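Local coordinates for 6-aminohexanoate-cyclic-dimer hydrolase (Arthrobacter sp., PDB 3A2Q), which hydrolyses the cyclic dimer of 6-aminohexanoate, a by-product of nylon-6 manufacture, to the linear dimer by opening one amide bond of the ring, at residues A[204-207]-A[208-212]; A[318-321]-A[322-326]; A[329-332]-A[333-337]. The protein carries 1 engineered substitution. One frame throughout, in Å; residues are numbered along the deposited sequence.

Interaction 1 of 3, residues A[204-207]-A[208-212]; sequences DNVA and GAAHE
V206 and A210 meet where a single helical turn runs out into a strand: CG2 of V206 lies 3.8 Å from CB of A210. The valine's first torsion (chi1 -164°) sets CG1 anti to the backbone N and CG2 beside it, and that second branch is the one that reaches the alanine. CB of V206 also sits 4.2 Å from CB of A209, making a small apolar patch that continues onto Y312, I315 and C316 of helix 308-331. V206 touches the bound 6-aminohexanoic acid as well and belongs to its pocket. N205 contributes its CB, 4.0 Å from CB of A210, while its amide is carried beside the backbone N and its side chain packs on P196. D204 turns its carboxylate elsewhere, to T237.

The positive phi and psi angles from D204 to A207 make this a left-handed helical turn, leading into strand 211-216 of the enzyme's large mixed sheet. G208 follows at phi 94°, where any CB would be jammed against the carbonyl O of A207. Its N bonds to D204 O at 3.0 Å. Two further bonds are nested, A209 N to V206 O at 3.0 Å inside A210 N to N205 O at 3.0 Å, and each donor stands above its carbonyl plane. Beyond the turn, H211 ND1 reaches back to A209 O at 2.8 Å. That oxygen lies in the imidazole plane, which favours this rotation of the ring, and it also accepts from N429 ND2.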
ATOM      1  N   ASP A 204       9.340  -3.958 -15.330  1.00 26.42           N
ATOM      2  CA  ASP A 204       9.323  -5.174 -14.542  1.00 27.49           C
ATOM      3  C   ASP A 204       8.985  -4.822 -13.091  1.00 26.43           C
ATOM      4  O   ASP A 204       9.627  -5.290 -12.151  1.00 27.00           O
ATOM      5  CB  ASP A 204      10.678  -5.877 -14.644  1.00 24.71           C
ATOM      6  CG  ASP A 204      10.571  -7.375 -14.421  1.00 25.18           C
ATOM      7  OD1 ASP A 204       9.437  -7.894 -14.435  1.00 28.25           O
ATOM      8  OD2 ASP A 204      11.616  -8.027 -14.239  1.00 28.53           O
ATOM      9  N   ASN A 205       7.962  -3.986 -12.928  1.00 26.98           N
ATOM     10  CA  ASN A 205       7.509  -3.548 -11.608  1.00 26.93           C
ATOM     11  C   ASN A 205       8.658  -3.018 -10.762  1.00 28.42           C
ATOM     12  O   ASN A 205       8.865  -3.441  -9.621  1.00 26.30           O
ATOM     13  CB  ASN A 205       6.798  -4.690 -10.881  1.00 28.69           C
ATOM     14  CG  ASN A 205       5.543  -5.139 -11.603  1.00 35.35           C
ATOM     15  OD1 ASN A 205       5.542  -6.145 -12.312  1.00 39.18           O
ATOM     16  ND2 ASN A 205       4.471  -4.380 -11.441  1.00 37.83           N
ATOM     17  N   VAL A 206       9.390  -2.075 -11.346  1.00 27.38           N
ATOM     18  CA  VAL A 206      10.534  -1.439 -10.714  1.00 26.43           C
ATOM     19  C   VAL A 206      11.530  -2.500 -10.261  1.00 25.87           C
ATOM     20  O   VAL A 206      11.968  -2.522  -9.109  1.00 22.96           O
ATOM     21  CB  VAL A 206      10.108  -0.558  -9.509  1.00 29.36           C
ATOM     22  CG1 VAL A 206      11.246   0.388  -9.138  1.00 28.97           C
ATOM     23  CG2 VAL A 206       8.850   0.239  -9.849  1.00 26.99           C
ATOM     24  N   ALA A 207      11.878  -3.382 -11.193  1.00 24.56           N
ATOM     25  CA  ALA A 207      12.831  -4.460 -10.941  1.00 25.66           C
ATOM     26  C   ALA A 207      12.424  -5.326  -9.754  1.00 26.19           C
ATOM     27  O   ALA A 207      13.278  -5.863  -9.042  1.00 26.38           O
ATOM     28  CB  ALA A 207      14.223  -3.883 -10.717  1.00 24.31           C
ATOM     29  N   GLY A 208      11.119  -5.461  -9.549  1.00 26.82           N
ATOM     30  CA  GLY A 208      10.619  -6.275  -8.455  1.00 26.85           C
ATOM     31  C   GLY A 208      10.326  -5.544  -7.157  1.00 27.42           C
ATOM     32  O   GLY A 208       9.772  -6.138  -6.230  1.00 29.32           O
ATOM     33  N   ALA A 209      10.685  -4.263  -7.078  1.00 24.43           N
ATOM     34  CA  ALA A 209      10.438  -3.491  -5.863  1.00 23.20           C
ATOM     35  C   ALA A 209       8.966  -3.145  -5.672  1.00 25.30           C
ATOM     36  O   ALA A 209       8.502  -3.011  -4.536  1.00 23.88           O
ATOM     37  CB  ALA A 209      11.274  -2.212  -5.869  1.00 24.44           C
ATOM     38  N   ALA A 210       8.227  -3.003  -6.774  1.00 23.00           N
ATOM     39  CA  ALA A 210       6.801  -2.672  -6.698  1.00 22.56           C
ATOM     40  C   ALA A 210       5.945  -3.926  -6.490  1.00 23.25           C
ATOM     41  O   ALA A 210       5.956  -4.838  -7.316  1.00 24.04           O
ATOM     42  CB  ALA A 210       6.362  -1.943  -7.964  1.00 23.84           C
ATOM     43  N   HIS A 211       5.220  -3.961  -5.374  1.00 23.44           N
ATOM     44  CA  HIS A 211       4.359  -5.091  -5.017  1.00 24.42           C
ATOM     45  C   HIS A 211       2.904  -4.639  -4.950  1.00 24.58           C
ATOM     46  O   HIS A 211       2.629  -3.523  -4.509  1.00 25.33           O
ATOM     47  CB  HIS A 211       4.655  -5.611  -3.599  1.00 23.94           C
ATOM     48  CG  HIS A 211       6.062  -6.056  -3.348  1.00 20.63           C
ATOM     49  ND1 HIS A 211       7.158  -5.239  -3.539  1.00 20.17           N
ATOM     50  CD2 HIS A 211       6.535  -7.184  -2.764  1.00 23.64           C
ATOM     51  CE1 HIS A 211       8.240  -5.838  -3.074  1.00 20.99           C
ATOM     52  NE2 HIS A 211       7.889  -7.020  -2.595  1.00 26.02           N
ATOM     53  N   GLU A 212       1.971  -5.498  -5.358  1.00 23.79           N
ATOM     54  CA  GLU A 212       0.561  -5.156  -5.210  1.00 23.89           C
ATOM     55  C   GLU A 212       0.287  -5.463  -3.742  1.00 27.32           C
ATOM     56  O   GLU A 212       0.826  -6.435  -3.198  1.00 24.06           O
ATOM     57  CB  GLU A 212      -0.345  -6.016  -6.105  1.00 21.92           C
ATOM     58  CG  GLU A 212      -0.102  -5.822  -7.594  1.00 27.05           C
ATOM     59  CD  GLU A 212      -0.000  -4.356  -7.982  1.00 31.97           C
ATOM     60  OE1 GLU A 212       1.063  -3.957  -8.503  1.00 33.21           O
ATOM     61  OE2 GLU A 212      -0.981  -3.606  -7.766  1.00 28.69           O
TER

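Interaction 2 of 3, residues A[318-321]-A[322-326]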
ATOM      1  N   VAL A 318      14.254   5.669 -14.823  1.00 29.57           N
ATOM      2  CA  VAL A 318      13.997   4.908 -16.042  1.00 32.88           C
ATOM      3  C   VAL A 318      12.561   4.405 -16.101  1.00 32.01           C
ATOM      4  O   VAL A 318      11.919   4.469 -17.150  1.00 32.45           O
ATOM      5  CB  VAL A 318      14.975   3.709 -16.150  1.00 30.19           C
ATOM      6  CG1 VAL A 318      14.569   2.771 -17.296  1.00 26.82           C
ATOM      7  CG2 VAL A 318      16.387   4.225 -16.366  1.00 31.32           C
ATOM      8  N   ALA A 319      12.051   3.921 -14.971  1.00 30.13           N
ATOM      9  CA  ALA A 319      10.689   3.398 -14.908  1.00 29.10           C
ATOM     10  C   ALA A 319       9.624   4.451 -15.209  1.00 29.66           C
ATOM     11  O   ALA A 319       8.696   4.196 -15.971  1.00 29.99           O
ATOM     12  CB  ALA A 319      10.429   2.773 -13.538  1.00 30.44           C
ATOM     13  N   ILE A 320       9.746   5.628 -14.606  1.00 27.19           N
ATOM     14  CA  ILE A 320       8.770   6.682 -14.852  1.00 29.52           C
ATOM     15  C   ILE A 320       8.886   7.161 -16.296  1.00 28.61           C
ATOM     16  O   ILE A 320       7.883   7.375 -16.971  1.00 32.10           O
ATOM     17  CB  ILE A 320       8.971   7.880 -13.897  1.00 30.87           C
ATOM     18  CG1 ILE A 320       8.663   7.450 -12.459  1.00 29.36           C
ATOM     19  CG2 ILE A 320       8.044   9.031 -14.300  1.00 33.31           C
ATOM     20  CD1 ILE A 320       7.238   6.967 -12.268  1.00 33.51           C
ATOM     21  N   ALA A 321      10.116   7.318 -16.762  1.00 30.52           N
ATOM     22  CA  ALA A 321      10.364   7.764 -18.127  1.00 32.95           C
ATOM     23  C   ALA A 321       9.685   6.837 -19.127  1.00 34.09           C
ATOM     24  O   ALA A 321       9.023   7.290 -20.060  1.00 33.63           O
ATOM     25  CB  ALA A 321      11.860   7.806 -18.395  1.00 29.07           C
ATOM     26  N   ARG A 322       9.848   5.533 -18.934  1.00 33.97           N
ATOM     27  CA  ARG A 322       9.247   4.563 -19.838  1.00 32.11           C
ATOM     28  C   ARG A 322       7.744   4.449 -19.628  1.00 28.90           C
ATOM     29  O   ARG A 322       7.011   4.061 -20.536  1.00 29.79           O
ATOM     30  CB  ARG A 322       9.917   3.191 -19.670  1.00 26.89           C
ATOM     31  CG  ARG A 322      11.385   3.171 -20.076  1.00 31.62           C
ATOM     32  CD  ARG A 322      11.934   1.748 -20.145  1.00 28.82           C
ATOM     33  NE  ARG A 322      11.233   0.957 -21.153  1.00 28.68           N
ATOM     34  CZ  ARG A 322      10.502  -0.121 -20.883  1.00 35.18           C
ATOM     35  NH1 ARG A 322      10.376  -0.548 -19.633  1.00 30.64           N
ATOM     36  NH2 ARG A 322       9.890  -0.770 -21.862  1.00 35.93           N
ATOM     37  N   GLU A 323       7.283   4.798 -18.432  1.00 30.42           N
ATOM     38  CA  GLU A 323       5.860   4.743 -18.120  1.00 30.74           C
ATOM     39  C   GLU A 323       5.150   5.892 -18.837  1.00 31.79           C
ATOM     40  O   GLU A 323       4.017   5.752 -19.293  1.00 29.86           O
ATOM     41  CB  GLU A 323       5.651   4.858 -16.615  1.00 35.91           C
ATOM     42  CG  GLU A 323       4.254   4.502 -16.158  1.00 42.92           C
ATOM     43  CD  GLU A 323       3.844   3.096 -16.562  1.00 41.80           C
ATOM     44  OE1 GLU A 323       4.731   2.257 -16.837  1.00 43.89           O
ATOM     45  OE2 GLU A 323       2.628   2.829 -16.595  1.00 44.04           O
ATOM     46  N   ILE A 324       5.829   7.030 -18.925  1.00 32.66           N
ATOM     47  CA  ILE A 324       5.278   8.195 -19.614  1.00 34.03           C
ATOM     48  C   ILE A 324       5.107   7.794 -21.079  1.00 36.00           C
ATOM     49  O   ILE A 324       4.125   8.148 -21.735  1.00 36.20           O
ATOM     50  CB  ILE A 324       6.245   9.393 -19.526  1.00 35.21           C
ATOM     51  CG1 ILE A 324       6.290   9.915 -18.088  1.00 30.59           C
ATOM     52  CG2 ILE A 324       5.810  10.489 -20.502  1.00 34.96           C
ATOM     53  CD1 ILE A 324       7.292  11.031 -17.870  1.00 37.62           C
ATOM     54  N   GLU A 325       6.079   7.039 -21.574  1.00 37.29           N
ATOM     55  CA  GLU A 325       6.067   6.557 -22.946  1.00 38.76           C
ATOM     56  C   GLU A 325       4.931   5.558 -23.156  1.00 39.76           C
ATOM     57  O   GLU A 325       4.209   5.625 -24.147  1.00 40.71           O
ATOM     58  CB  GLU A 325       7.422   5.917 -23.274  1.00 44.34           C
ATOM     59  CG  GLU A 325       7.429   5.025 -24.502  1.00 53.22           C
ATOM     60  CD  GLU A 325       8.832   4.622 -24.905  1.00 62.51           C
ATOM     61  OE1 GLU A 325       9.652   4.338 -24.004  1.00 62.54           O
ATOM     62  OE2 GLU A 325       9.114   4.586 -26.123  1.00 63.76           O
ATOM     63  N   ARG A 326       4.766   4.636 -22.216  1.00 38.43           N
ATOM     64  CA  ARG A 326       3.717   3.627 -22.317  1.00 35.46           C
ATOM     65  C   ARG A 326       2.322   4.241 -22.334  1.00 37.91           C
ATOM     66  O   ARG A 326       1.444   3.801 -23.080  1.00 36.41           O
ATOM     67  CB  ARG A 326       3.817   2.633 -21.153  1.00 30.46           C
ATOM     68  CG  ARG A 326       2.896   1.430 -21.308  1.00 31.58           C
ATOM     69  CD  ARG A 326       2.956   0.485 -20.108  1.00 35.87           C
ATOM     70  NE  ARG A 326       2.316   1.049 -18.925  1.00 37.28           N
ATOM     71  CZ  ARG A 326       1.007   1.149 -18.743  1.00 38.93           C
ATOM     72  NH1 ARG A 326       0.166   0.721 -19.665  1.00 36.00           N
ATOM     73  NH2 ARG A 326       0.546   1.683 -17.626  1.00 38.69           N
TER
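R322 lies alongside V318 one helical turn earlier, the two side chains pointing the same way, with CD of R322 4.0 Å from CG1 of V318. With CG anti to its carbonyl carbon (chi1 -65°), the arginine runs back over the preceding turn, and CG comes 3.2 Å from V318 O. The chain then bends at chi3, and NH1 finds its partner in S203 OG on helix 202-207. A321 is covered chiefly by the backbone that follows it; its methyl packs on A351 of helix 342-352, and its O accepts a weak bond from E325 N at 3.3 Å. I320 faces inward, touching the bound 6-aminohexanoic acid, M123 and M347. Its CG2 meets CD1 of I324 obliquely at 4.2 Å, and I324 N bonds to I320 O at 2.9 Å, as the regular spacing of an alpha helix requires. Further round, R326 grips E323 side-on, NH2 and NE both giving to OE2, at 2.6 Å and 2.9 Å. This helix therefore carries two chemistries: I320 gives the ligand a hydrocarbon surface that I324 continues toward M123 and V348, while on the polar flank the buried E323 probably has its charge balanced by R326.

Interaction 3 of 3, residues A[329-332]-A[333-337]; sequences ELIG and RPLTE
I331, the last residue of helix 308-331, lays CD1 against R333 across the Schellman motif that ends the helix, with G332 as its C-prime residue. The backbone bonds of that motif run from R333 N to G328 O and, weakly, from G332 N to E329 O at 3.2 Å. G332 has phi 96°, and a side chain there would be jammed against the carbonyl O of I331, so the reversal of the chain calls for glycine.

The apolar part of the contact hangs on CD1 of I331. CG1 stands between the backbone N and the carbonyl carbon (chi1 59°), which swings CD1 toward the loop, 3.6 Å from CG of R333. The I331 side chain also packs on M90, S93 and Y95.

The arginine adds charge to this greasy support. Its chain is extended from CG to NE, crossing the isoleucine so that CD1 stands 3.7 Å above the guanidinium plane, displaced toward the rim of the group. NH2 makes a salt bridge with D339, whose carboxylate also accepts from T336 N in the loop that follows. With an alanine here, D339 would probably lose its charged mate and CD1 of I331 the flat group it lies against. L335 comes in from farther along the loop, packing on I324 and N327 of the helix, and its CD2 lies 3.9 Å from CD1 of I331.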
ATOM      1  N   GLU A 329       1.511   5.864 -25.677  1.00 43.21           N
ATOM      2  CA  GLU A 329       1.081   4.891 -26.673  1.00 44.36           C
ATOM      3  C   GLU A 329      -0.380   4.506 -26.495  1.00 44.14           C
ATOM      4  O   GLU A 329      -1.080   4.249 -27.472  1.00 46.71           O
ATOM      5  CB  GLU A 329       1.942   3.630 -26.604  1.00 46.28           C
ATOM      6  CG  GLU A 329       3.396   3.843 -26.966  1.00 57.76           C
ATOM      7  CD  GLU A 329       4.169   2.540 -27.008  1.00 70.22           C
ATOM      8  OE1 GLU A 329       3.797   1.660 -27.813  1.00 74.36           O
ATOM      9  OE2 GLU A 329       5.141   2.391 -26.235  1.00 76.09           O
ATOM     10  N   LEU A 330      -0.836   4.466 -25.249  1.00 42.64           N
ATOM     11  CA  LEU A 330      -2.221   4.108 -24.960  1.00 43.29           C
ATOM     12  C   LEU A 330      -3.221   5.040 -25.631  1.00 45.42           C
ATOM     13  O   LEU A 330      -4.297   4.610 -26.042  1.00 47.60           O
ATOM     14  CB  LEU A 330      -2.474   4.113 -23.453  1.00 42.62           C
ATOM     15  CG  LEU A 330      -1.801   3.016 -22.630  1.00 42.02           C
ATOM     16  CD1 LEU A 330      -2.163   3.193 -21.168  1.00 43.67           C
ATOM     17  CD2 LEU A 330      -2.256   1.653 -23.124  1.00 41.40           C
ATOM     18  N   ILE A 331      -2.872   6.316 -25.740  1.00 46.07           N
ATOM     19  CA  ILE A 331      -3.771   7.279 -26.357  1.00 48.91           C
ATOM     20  C   ILE A 331      -3.417   7.586 -27.808  1.00 50.71           C
ATOM     21  O   ILE A 331      -4.195   8.222 -28.519  1.00 52.89           O
ATOM     22  CB  ILE A 331      -3.808   8.589 -25.554  1.00 46.09           C
ATOM     23  CG1 ILE A 331      -2.405   9.185 -25.463  1.00 48.95           C
ATOM     24  CG2 ILE A 331      -4.377   8.323 -24.172  1.00 46.78           C
ATOM     25  CD1 ILE A 331      -2.373  10.569 -24.851  1.00 51.39           C
ATOM     26  N   GLY A 332      -2.242   7.146 -28.243  1.00 50.72           N
ATOM     27  CA  GLY A 332      -1.839   7.368 -29.620  1.00 52.30           C
ATOM     28  C   GLY A 332      -0.950   8.563 -29.899  1.00 52.42           C
ATOM     29  O   GLY A 332      -0.687   8.875 -31.060  1.00 53.36           O
ATOM     30  N   ARG A 333      -0.486   9.240 -28.855  1.00 51.62           N
ATOM     31  CA  ARG A 333       0.383  10.396 -29.041  1.00 51.04           C
ATOM     32  C   ARG A 333       1.383  10.506 -27.903  1.00 52.33           C
ATOM     33  O   ARG A 333       1.067  10.190 -26.756  1.00 52.67           O
ATOM     34  CB  ARG A 333      -0.438  11.687 -29.107  1.00 50.65           C
ATOM     35  CG  ARG A 333      -1.016  12.123 -27.772  1.00 52.22           C
ATOM     36  CD  ARG A 333      -1.814  13.413 -27.892  1.00 56.03           C
ATOM     37  NE  ARG A 333      -2.300  13.872 -26.594  1.00 53.71           N
ATOM     38  CZ  ARG A 333      -1.521  14.355 -25.631  1.00 51.38           C
ATOM     39  NH1 ARG A 333      -0.212  14.451 -25.815  1.00 48.48           N
ATOM     40  NH2 ARG A 333      -2.052  14.735 -24.478  1.00 50.71           N
ATOM     41  N   PRO A 334       2.609  10.957 -28.206  1.00 52.66           N
ATOM     42  CA  PRO A 334       3.638  11.102 -27.172  1.00 51.53           C
ATOM     43  C   PRO A 334       3.186  12.126 -26.138  1.00 52.14           C
ATOM     44  O   PRO A 334       2.444  13.055 -26.461  1.00 53.69           O
ATOM     45  CB  PRO A 334       4.860  11.589 -27.955  1.00 49.59           C
ATOM     46  CG  PRO A 334       4.600  11.107 -29.360  1.00 54.67           C
ATOM     47  CD  PRO A 334       3.130  11.343 -29.527  1.00 51.63           C
ATOM     48  N   LEU A 335       3.618  11.949 -24.894  1.00 49.26           N
ATOM     49  CA  LEU A 335       3.262  12.885 -23.838  1.00 45.72           C
ATOM     50  C   LEU A 335       4.373  13.920 -23.757  1.00 44.36           C
ATOM     51  O   LEU A 335       5.541  13.605 -23.987  1.00 44.84           O
ATOM     52  CB  LEU A 335       3.109  12.158 -22.498  1.00 43.16           C
ATOM     53  CG  LEU A 335       1.970  11.137 -22.415  1.00 43.27           C
ATOM     54  CD1 LEU A 335       1.937  10.513 -21.028  1.00 47.41           C
ATOM     55  CD2 LEU A 335       0.644  11.816 -22.719  1.00 45.88           C
ATOM     56  N   THR A 336       4.006  15.155 -23.442  1.00 45.36           N
ATOM     57  CA  THR A 336       4.980  16.232 -23.348  1.00 47.64           C
ATOM     58  C   THR A 336       5.053  16.795 -21.940  1.00 48.50           C
ATOM     59  O   THR A 336       4.259  16.439 -21.071  1.00 48.83           O
ATOM     60  CB  THR A 336       4.627  17.386 -24.297  1.00 50.34           C
ATOM     61  OG1 THR A 336       3.457  18.058 -23.811  1.00 52.49           O
ATOM     62  CG2 THR A 336       4.353  16.856 -25.695  1.00 51.19           C
ATOM     63  N   GLU A 337       6.007  17.695 -21.734  1.00 49.92           N
ATOM     64  CA  GLU A 337       6.211  18.328 -20.443  1.00 52.13           C
ATOM     65  C   GLU A 337       4.943  19.015 -19.950  1.00 51.84           C
ATOM     66  O   GLU A 337       4.874  19.450 -18.802  1.00 50.74           O
ATOM     67  CB  GLU A 337       7.351  19.343 -20.545  1.00 55.99           C
ATOM     68  CG  GLU A 337       7.723  20.010 -19.234  1.00 61.08           C
ATOM     69  CD  GLU A 337       8.961  20.875 -19.356  1.00 64.52           C
ATOM     70  OE1 GLU A 337       9.412  21.419 -18.327  1.00 69.85           O
ATOM     71  OE2 GLU A 337       9.485  21.009 -20.482  1.00 66.47           O
TER

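In the fold
The three contacts follow one another along the chain, and helix 308-331 ties them together. Interaction 1 leads into strand 211-216 of the central sheet and packs on the early part of that helix; interaction 2 is its middle, and interaction 3 its end and the loop toward helix 342-352. Centres of 1 and 2 lie 14 Å apart, those of 2 and 3 11 Å. Interactions 1 and 2 do not touch (nearest atoms about 5 Å apart), but each gives one residue, V206 and I320, to the ligand pocket, and R322 reaches S203, just ahead of 204-212 on helix 202-207. Interactions 2 and 3 touch, I324 O to L335 CD1 at 3.3 Å. I320 sits at the pocket, interaction 3 at the surface.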